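Putative acetyltransferase (Streptococcus mutans, PDB 4E2A) probably transfers acyl groups, most likely acetyl from acetyl-coenzyme A, to an acceptor that is not known. Local coordinates at residues Tyr97-Ser102 with Gly143-Glu148; Phe149-Ala154 with Tyr180-Phe185; His188-Gly193 with Asp197-Leu202. All coordinates share one frame; numbering follows the deposited sequence.

All three contacts are built on one mixed sheet. Interactions 1 and 2 share helix 142-157: its earlier turns settle on strand 94-101 in a buried aliphatic contact, and a later turn meets the chain that leads into strand 183-192, where one leucine sits between two aromatic rings in a partly buried site. Interaction 3 lies about 28 Å from interaction 1, centre to centre, in the hairpin of strands 183-192 and 195-205, at the other end of the sheet. There, main-chain hydrogen bonds and polar side chains replace the purely apolar packing, and a second subunit joins in. Interactions 2 and 3 meet through Phe-185 and Leu-201 of that hairpin.

Interaction 1: Tyr97-Ser102 with Gly143-Glu148; sequences YFILMS and GKQLFE
In this GNAT fold, helix 142-157 lies on one face of the central sheet, and Ile-99 with Leu-146 is one place where helix and sheet meet. Ile-99 points from strand 94-101 at the helix and Leu-146 points back, their CA atoms 6.9 Å apart. The touching branches are methyls: CG2 of Ile-99 against CD2 of Leu-146 at 3.9 Å. The two side chains run past each other in opposite directions, so the contact is made alongside rather than end on.

Torsions sort out the branches. In Ile-99, CG1 lies opposite the backbone N (chi1 -177°), which leaves CG2 between that N and the carbonyl carbon, close to the main chain, where the leucine methyl reaches it. The longer arm carries on extended (chi2 165°), bringing CD1 to the flank of the helix, 4.4 Å from CB of Gln-145; this is a looser touch at the exposed border. Tyr-97, two residues back on the same side of the strand, starts toward the helix, but its ring turns off to meet Phe-149 one helical turn further on, edge to face.

No hydrogen bond crosses between the segments. The main-chain polar groups find partners other than across this contact: Phe-147 N bonds Gly-143 O at 2.9 Å within the helix, and Ile-99 bonds Ala-106 and Gly-107 of the neighbouring strand 104-113. Val-38, Ile-40 and Ile-133 also pack on Ile-99, and Leu-109 on Leu-146, so both sit in the hydrophobic layer between helix and sheet. Gly-143 closes a Q-x-x-G-x-G sequence, the signature that in relatives binds the coenzyme A pyrophosphate at the start of this helix. Aliphatic helix-on-sheet packing behind such a loop is typical of the GNAT fold.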
# COMPACT_ATOMS: atom_id res chain seq x y z
N TYR B 97 -13.49 14.63 12.58
CA TYR B 97 -13.73 15.94 13.19
C TYR B 97 -13.42 17.09 12.23
O TYR B 97 -12.53 16.98 11.39
CB TYR B 97 -12.85 16.12 14.44
CG TYR B 97 -13.15 15.14 15.56
CD1 TYR B 97 -14.06 15.46 16.55
CD2 TYR B 97 -12.51 13.90 15.62
CE1 TYR B 97 -14.34 14.59 17.56
CE2 TYR B 97 -12.79 13.00 16.63
CZ TYR B 97 -13.71 13.36 17.60
OH TYR B 97 -14.02 12.51 18.63
N PHE B 98 -14.17 18.19 12.38
CA PHE B 98 -13.80 19.47 11.80
C PHE B 98 -13.14 20.31 12.89
O PHE B 98 -13.50 20.21 14.08
CB PHE B 98 -15.02 20.28 11.32
CG PHE B 98 -15.61 19.83 10.00
CD1 PHE B 98 -14.81 19.37 8.98
CD2 PHE B 98 -16.97 19.90 9.78
CE1 PHE B 98 -15.36 18.97 7.76
CE2 PHE B 98 -17.54 19.50 8.57
CZ PHE B 98 -16.72 19.03 7.56
N ILE B 99 -12.18 21.13 12.49
CA ILE B 99 -11.82 22.27 13.32
C ILE B 99 -12.34 23.49 12.59
O ILE B 99 -12.15 23.64 11.38
CB ILE B 99 -10.31 22.39 13.63
CG1 ILE B 99 -10.07 23.59 14.55
CG2 ILE B 99 -9.50 22.52 12.36
CD1 ILE B 99 -8.69 23.58 15.21
N LEU B 100 -13.02 24.33 13.33
CA LEU B 100 -13.74 25.44 12.77
C LEU B 100 -13.23 26.77 13.27
O LEU B 100 -12.85 26.91 14.40
CB LEU B 100 -15.22 25.32 13.07
CG LEU B 100 -15.96 24.18 12.44
CD1 LEU B 100 -16.42 23.15 13.41
CD2 LEU B 100 -17.05 24.71 11.65
N MET B 101 -13.23 27.75 12.40
CA MET B 101 -12.86 29.10 12.74
C MET B 101 -14.00 30.05 12.41
O MET B 101 -14.41 30.19 11.28
CB MET B 101 -11.58 29.48 12.02
CG MET B 101 -11.30 30.92 12.06
SD MET B 101 -10.23 31.23 13.37
CE MET B 101 -8.79 31.42 12.44
N SER B 102 -14.56 30.64 13.45
CA SER B 102 -15.72 31.46 13.30
C SER B 102 -16.83 30.75 12.51
O SER B 102 -17.48 31.35 11.72
CB SER B 102 -15.36 32.79 12.65
OG SER B 102 -14.53 33.58 13.47
N GLY B 143 -3.32 23.43 13.32
CA GLY B 143 -2.84 22.06 13.16
C GLY B 143 -2.41 21.45 14.49
O GLY B 143 -2.79 20.33 14.86
N LYS B 144 -1.60 22.19 15.22
CA LYS B 144 -1.16 21.79 16.55
C LYS B 144 -2.35 21.55 17.45
O LYS B 144 -2.41 20.55 18.16
CB LYS B 144 -0.25 22.87 17.15
CG LYS B 144 0.14 22.63 18.57
CD LYS B 144 1.24 23.57 19.02
CE LYS B 144 1.46 23.50 20.53
NZ LYS B 144 2.54 24.43 20.97
N GLN B 145 -3.31 22.47 17.42
CA GLN B 145 -4.48 22.33 18.28
C GLN B 145 -5.28 21.06 17.94
O GLN B 145 -5.75 20.36 18.83
CB GLN B 145 -5.39 23.55 18.16
CG GLN B 145 -6.45 23.65 19.23
CD GLN B 145 -7.19 24.97 19.18
OE1 GLN B 145 -6.71 25.94 18.58
NE2 GLN B 145 -8.37 25.01 19.81
N LEU B 146 -5.43 20.77 16.65
CA LEU B 146 -6.16 19.57 16.25
C LEU B 146 -5.37 18.28 16.59
O LEU B 146 -5.96 17.30 17.01
CB LEU B 146 -6.55 19.64 14.77
CG LEU B 146 -7.53 18.61 14.19
CD1 LEU B 146 -8.77 18.38 15.04
CD2 LEU B 146 -7.93 19.02 12.75
N PHE B 147 -4.05 18.30 16.44
CA PHE B 147 -3.22 17.15 16.81
C PHE B 147 -3.27 16.91 18.31
O PHE B 147 -3.41 15.77 18.75
CB PHE B 147 -1.77 17.30 16.33
CG PHE B 147 -0.93 16.05 16.51
CD1 PHE B 147 -1.09 14.95 15.68
CD2 PHE B 147 0.04 16.00 17.50
CE1 PHE B 147 -0.31 13.80 15.85
CE2 PHE B 147 0.84 14.86 17.67
CZ PHE B 147 0.67 13.76 16.84
N GLU B 148 -3.20 17.98 19.10
CA GLU B 148 -3.32 17.86 20.54
C GLU B 148 -4.70 17.36 20.99
O GLU B 148 -4.81 16.61 21.96
CB GLU B 148 -2.93 19.19 21.22
CG GLU B 148 -1.51 19.61 20.83
CD GLU B 148 -0.84 20.54 21.82
OE1 GLU B 148 -1.56 21.11 22.66
OE2 GLU B 148 0.40 20.69 21.76

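Interaction 2: Phe149-Ala154 with Tyr180-Phe185; sequences FALERA and YGFEQF
Leu-151 of helix 142-157 reaches across to Tyr-180 and Phe-182, which flank the turn between helix 171-179 and strand 183-192 of the GNAT fold. Gly-181 makes that turn: with positive phi and two bonds back into the last helical turn, it closes the helix in a Schellman motif and sends the chain on toward the strand.

CB of Leu-151 points toward the turn without touching it. CG lies opposite the carbonyl carbon (chi1 -60°), and from there the two methyls part company, one for each ring. CD1 goes to Tyr-180, nearest CD1 of that ring at 3.5 Å, with the ring's CG and CE1 each at 4.0 Å. The methyl is thus centred on one rim atom and comes in obliquely, the two side chains crossing at about a right angle. Tyr-180 is held from other directions too: its OH is hydrogen-bonded to Glu-148 OE2, and its ring meets Phe-147 edge to face.

On the far side of Gly-181, Phe-182 packs on Val-162 and Leu-164 of strand 161-167. Leu-151 itself touches Ile-128 of strand 125-133, so the contact spans those two neighbouring strands. CD2 of Leu-151 comes to the edge of the Phe-182 ring, close to its plane, 3.7 Å from CZ and 3.8 Å from CE1.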
# COMPACT_ATOMS: atom_id res chain seq x y z
N PHE B 149 -5.75 17.76 20.27
CA PHE B 149 -7.09 17.23 20.51
C PHE B 149 -7.11 15.72 20.21
O PHE B 149 -7.74 14.94 20.95
CB PHE B 149 -8.13 17.98 19.65
CG PHE B 149 -9.52 17.41 19.73
CD1 PHE B 149 -10.44 17.88 20.67
CD2 PHE B 149 -9.93 16.41 18.83
CE1 PHE B 149 -11.74 17.35 20.75
CE2 PHE B 149 -11.23 15.89 18.89
CZ PHE B 149 -12.14 16.36 19.85
N ALA B 150 -6.46 15.31 19.13
CA ALA B 150 -6.38 13.89 18.79
C ALA B 150 -5.71 13.06 19.89
O ALA B 150 -6.21 11.98 20.23
CB ALA B 150 -5.65 13.66 17.46
N LEU B 151 -4.61 13.57 20.45
CA LEU B 151 -3.91 12.89 21.56
C LEU B 151 -4.77 12.79 22.82
O LEU B 151 -4.71 11.78 23.55
CB LEU B 151 -2.61 13.61 21.91
CG LEU B 151 -1.58 13.71 20.79
CD1 LEU B 151 -0.36 14.47 21.26
CD2 LEU B 151 -1.21 12.30 20.29
N GLU B 152 -5.55 13.82 23.10
CA GLU B 152 -6.46 13.78 24.24
C GLU B 152 -7.62 12.78 24.03
O GLU B 152 -7.98 12.04 24.94
CB GLU B 152 -6.97 15.17 24.60
CG GLU B 152 -7.86 15.19 25.83
CD GLU B 152 -7.21 14.57 27.07
OE1 GLU B 152 -5.96 14.55 27.16
OE2 GLU B 152 -7.96 14.11 27.96
N ARG B 153 -8.17 12.73 22.82
CA ARG B 153 -9.16 11.70 22.51
C ARG B 153 -8.58 10.30 22.75
O ARG B 153 -9.24 9.42 23.30
CB ARG B 153 -9.66 11.82 21.06
CG ARG B 153 -10.61 12.97 20.83
CD ARG B 153 -11.84 12.88 21.73
NE ARG B 153 -12.64 11.68 21.46
CZ ARG B 153 -13.75 11.37 22.13
NH1 ARG B 153 -14.18 12.15 23.12
NH2 ARG B 153 -14.44 10.27 21.82
N ALA B 154 -7.33 10.12 22.34
CA ALA B 154 -6.65 8.83 22.53
C ALA B 154 -6.55 8.49 24.01
O ALA B 154 -6.78 7.35 24.41
CB ALA B 154 -5.26 8.86 21.90
N TYR B 180 6.29 14.86 21.19
CA TYR B 180 5.08 14.44 21.88
C TYR B 180 5.25 13.06 22.50
O TYR B 180 4.32 12.54 23.13
CB TYR B 180 3.89 14.44 20.92
CG TYR B 180 3.35 15.83 20.65
CD1 TYR B 180 2.51 16.46 21.56
CD2 TYR B 180 3.70 16.52 19.49
CE1 TYR B 180 2.02 17.73 21.33
CE2 TYR B 180 3.22 17.78 19.24
CZ TYR B 180 2.38 18.38 20.16
OH TYR B 180 1.91 19.64 19.91
N GLY B 181 6.42 12.46 22.35
CA GLY B 181 6.67 11.15 22.93
C GLY B 181 6.45 9.95 22.02
O GLY B 181 6.35 8.82 22.50
N PHE B 182 6.37 10.17 20.70
CA PHE B 182 6.23 9.04 19.77
C PHE B 182 7.60 8.40 19.52
O PHE B 182 8.62 9.09 19.52
CB PHE B 182 5.59 9.46 18.43
CG PHE B 182 4.10 9.70 18.50
CD1 PHE B 182 3.58 10.90 19.00
CD2 PHE B 182 3.21 8.73 18.07
CE1 PHE B 182 2.19 11.11 19.06
CE2 PHE B 182 1.83 8.94 18.11
CZ PHE B 182 1.32 10.14 18.61
N GLU B 183 7.61 7.08 19.29
CA GLU B 183 8.84 6.32 19.05
C GLU B 183 8.59 5.27 17.98
O GLU B 183 7.50 4.71 17.89
CB GLU B 183 9.28 5.58 20.32
CG GLU B 183 9.34 6.40 21.59
CD GLU B 183 9.45 5.52 22.85
OE1 GLU B 183 9.46 4.27 22.71
OE2 GLU B 183 9.54 6.08 23.96
N GLN B 184 9.60 5.00 17.16
CA GLN B 184 9.45 4.03 16.09
C GLN B 184 9.31 2.64 16.69
O GLN B 184 9.89 2.36 17.74
CB GLN B 184 10.63 4.08 15.12
CG GLN B 184 10.65 2.93 14.13
CD GLN B 184 11.59 3.19 12.97
OE1 GLN B 184 12.21 4.26 12.90
NE2 GLN B 184 11.71 2.23 12.06
N PHE B 185 8.54 1.78 16.04
CA PHE B 185 8.40 0.42 16.52
C PHE B 185 8.31 -0.56 15.36
O PHE B 185 8.37 -1.77 15.54
CB PHE B 185 7.20 0.27 17.46
CG PHE B 185 5.87 0.42 16.78
CD1 PHE B 185 5.12 -0.71 16.46
CD2 PHE B 185 5.36 1.68 16.48
CE1 PHE B 185 3.88 -0.59 15.83
CE2 PHE B 185 4.12 1.82 15.87
CZ PHE B 185 3.38 0.68 15.53

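Interaction 3: His188-Gly193 with Asp197-Leu202; sequences HSFFVG and DTDWLL
Phe-190 and Asp-197 face each other as a hydrogen-bonded pair of the antiparallel hairpin formed by strands 183-192 and 195-205, and the phenyl ring leans across to the partner strand. With CG set between the backbone N and the carbonyl carbon (chi1 49°), the ring lies over the main chain: Asp-197 O sits 3.6 Å above its plane, displaced toward the rim. CZ touches Asp-197 CB at 3.9 Å, and CE2 comes 3.8 Å from Asp-199 OD2. The ring is inclined 36° to the first carboxylate and 44° to the second, so it stacks on neither. Asp-197 OD1 is hydrogen-bonded to Trp-167.

On the face of the sheet opposite Phe-190 and Asp-197, Ser-189 and Thr-198 form a non-hydrogen-bonded pair whose side chains supply the link: Thr-198 OG1 donates to Ser-189 OG at 2.8 Å. Main-chain bonds flank it, Phe-190 with Asp-197 and His-188 with Asp-199, two each; His-188 N to Asp-199 O is 2.9 Å.

Strand 183-192 is one of the chain's two edge strands, and Glu-78 of the second subunit bonds both Ser-189 N and His-188 ND1. This polar chemistry implies a hairpin zipped by its own backbone that still offers donors for dimer contacts.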
# COMPACT_ATOMS: atom_id res chain seq x y z
N HIS B 188 7.39 -0.37 7.09
CA HIS B 188 6.83 -1.09 5.97
C HIS B 188 7.45 -0.55 4.70
O HIS B 188 7.37 0.65 4.41
CB HIS B 188 5.31 -0.92 5.94
CG HIS B 188 4.66 -1.66 4.82
ND1 HIS B 188 4.98 -2.95 4.49
CD2 HIS B 188 3.69 -1.27 3.93
CE1 HIS B 188 4.25 -3.35 3.46
NE2 HIS B 188 3.47 -2.35 3.11
N SER B 189 8.09 -1.44 3.95
CA SER B 189 8.65 -1.05 2.66
C SER B 189 7.77 -1.55 1.53
O SER B 189 7.01 -2.52 1.68
CB SER B 189 10.09 -1.55 2.52
OG SER B 189 10.90 -1.00 3.55
N PHE B 190 7.85 -0.87 0.40
CA PHE B 190 7.06 -1.18 -0.78
C PHE B 190 7.76 -0.54 -1.96
O PHE B 190 8.74 0.19 -1.79
CB PHE B 190 5.67 -0.58 -0.63
CG PHE B 190 5.70 0.86 -0.22
CD1 PHE B 190 5.62 1.86 -1.17
CD2 PHE B 190 5.85 1.21 1.11
CE1 PHE B 190 5.66 3.20 -0.80
CE2 PHE B 190 5.89 2.55 1.50
CZ PHE B 190 5.79 3.55 0.53
N PHE B 191 7.28 -0.80 -3.17
CA PHE B 191 7.87 -0.14 -4.33
C PHE B 191 6.83 0.43 -5.28
O PHE B 191 5.70 -0.07 -5.37
CB PHE B 191 8.81 -1.10 -5.07
CG PHE B 191 8.19 -2.43 -5.41
CD1 PHE B 191 7.55 -2.62 -6.63
CD2 PHE B 191 8.26 -3.49 -4.52
CE1 PHE B 191 6.99 -3.85 -6.95
CE2 PHE B 191 7.69 -4.73 -4.84
CZ PHE B 191 7.06 -4.90 -6.05
N VAL B 192 7.22 1.51 -5.96
CA VAL B 192 6.46 2.13 -7.04
C VAL B 192 7.36 2.32 -8.27
O VAL B 192 8.25 3.18 -8.27
CB VAL B 192 5.96 3.52 -6.64
CG1 VAL B 192 5.23 4.17 -7.80
CG2 VAL B 192 5.07 3.42 -5.41
N GLY B 193 7.12 1.51 -9.30
CA GLY B 193 7.94 1.52 -10.49
C GLY B 193 9.36 1.05 -10.21
O GLY B 193 9.60 -0.13 -10.03
N ASP B 197 10.43 2.51 -1.24
CA ASP B 197 10.32 3.43 -0.11
C ASP B 197 9.89 2.77 1.19
O ASP B 197 9.46 1.61 1.20
CB ASP B 197 9.38 4.59 -0.44
CG ASP B 197 10.12 5.78 -1.02
OD1 ASP B 197 10.81 6.48 -0.24
OD2 ASP B 197 10.02 6.01 -2.25
N THR B 198 10.02 3.51 2.28
CA THR B 198 9.69 2.98 3.58
C THR B 198 8.88 3.96 4.40
O THR B 198 9.12 5.16 4.38
CB THR B 198 10.95 2.61 4.38
OG1 THR B 198 11.75 1.68 3.62
CG2 THR B 198 10.57 2.02 5.73
N ASP B 199 7.89 3.42 5.12
CA ASP B 199 7.20 4.20 6.15
C ASP B 199 7.56 3.65 7.51
O ASP B 199 7.60 2.43 7.72
CB ASP B 199 5.69 4.12 5.97
CG ASP B 199 5.17 5.09 4.91
OD1 ASP B 199 5.71 6.21 4.82
OD2 ASP B 199 4.22 4.72 4.19
N TRP B 200 7.84 4.56 8.44
CA TRP B 200 8.03 4.19 9.83
C TRP B 200 6.71 4.31 10.57
O TRP B 200 5.96 5.26 10.34
CB TRP B 200 9.04 5.10 10.53
CG TRP B 200 10.44 5.05 10.01
CD1 TRP B 200 10.94 4.22 9.05
CD2 TRP B 200 11.52 5.88 10.43
NE1 TRP B 200 12.28 4.48 8.85
CE2 TRP B 200 12.66 5.50 9.68
CE3 TRP B 200 11.64 6.91 11.37
CZ2 TRP B 200 13.90 6.11 9.86
CZ3 TRP B 200 12.88 7.52 11.54
CH2 TRP B 200 13.99 7.12 10.78
N LEU B 201 6.45 3.38 11.48
CA LEU B 201 5.30 3.46 12.36
C LEU B 201 5.78 3.91 13.73
O LEU B 201 6.77 3.39 14.24
CB LEU B 201 4.57 2.12 12.45
CG LEU B 201 3.99 1.59 11.13
CD1 LEU B 201 3.23 2.67 10.38
CD2 LEU B 201 5.06 0.99 10.25
N LEU B 202 5.11 4.90 14.31
CA LEU B 202 5.54 5.45 15.60
C LEU B 202 4.38 5.31 16.56
O LEU B 202 3.23 5.57 16.19
CB LEU B 202 5.92 6.93 15.48
CG LEU B 202 6.68 7.41 14.23
CD1 LEU B 202 6.89 8.93 14.31
CD2 LEU B 202 8.01 6.68 14.11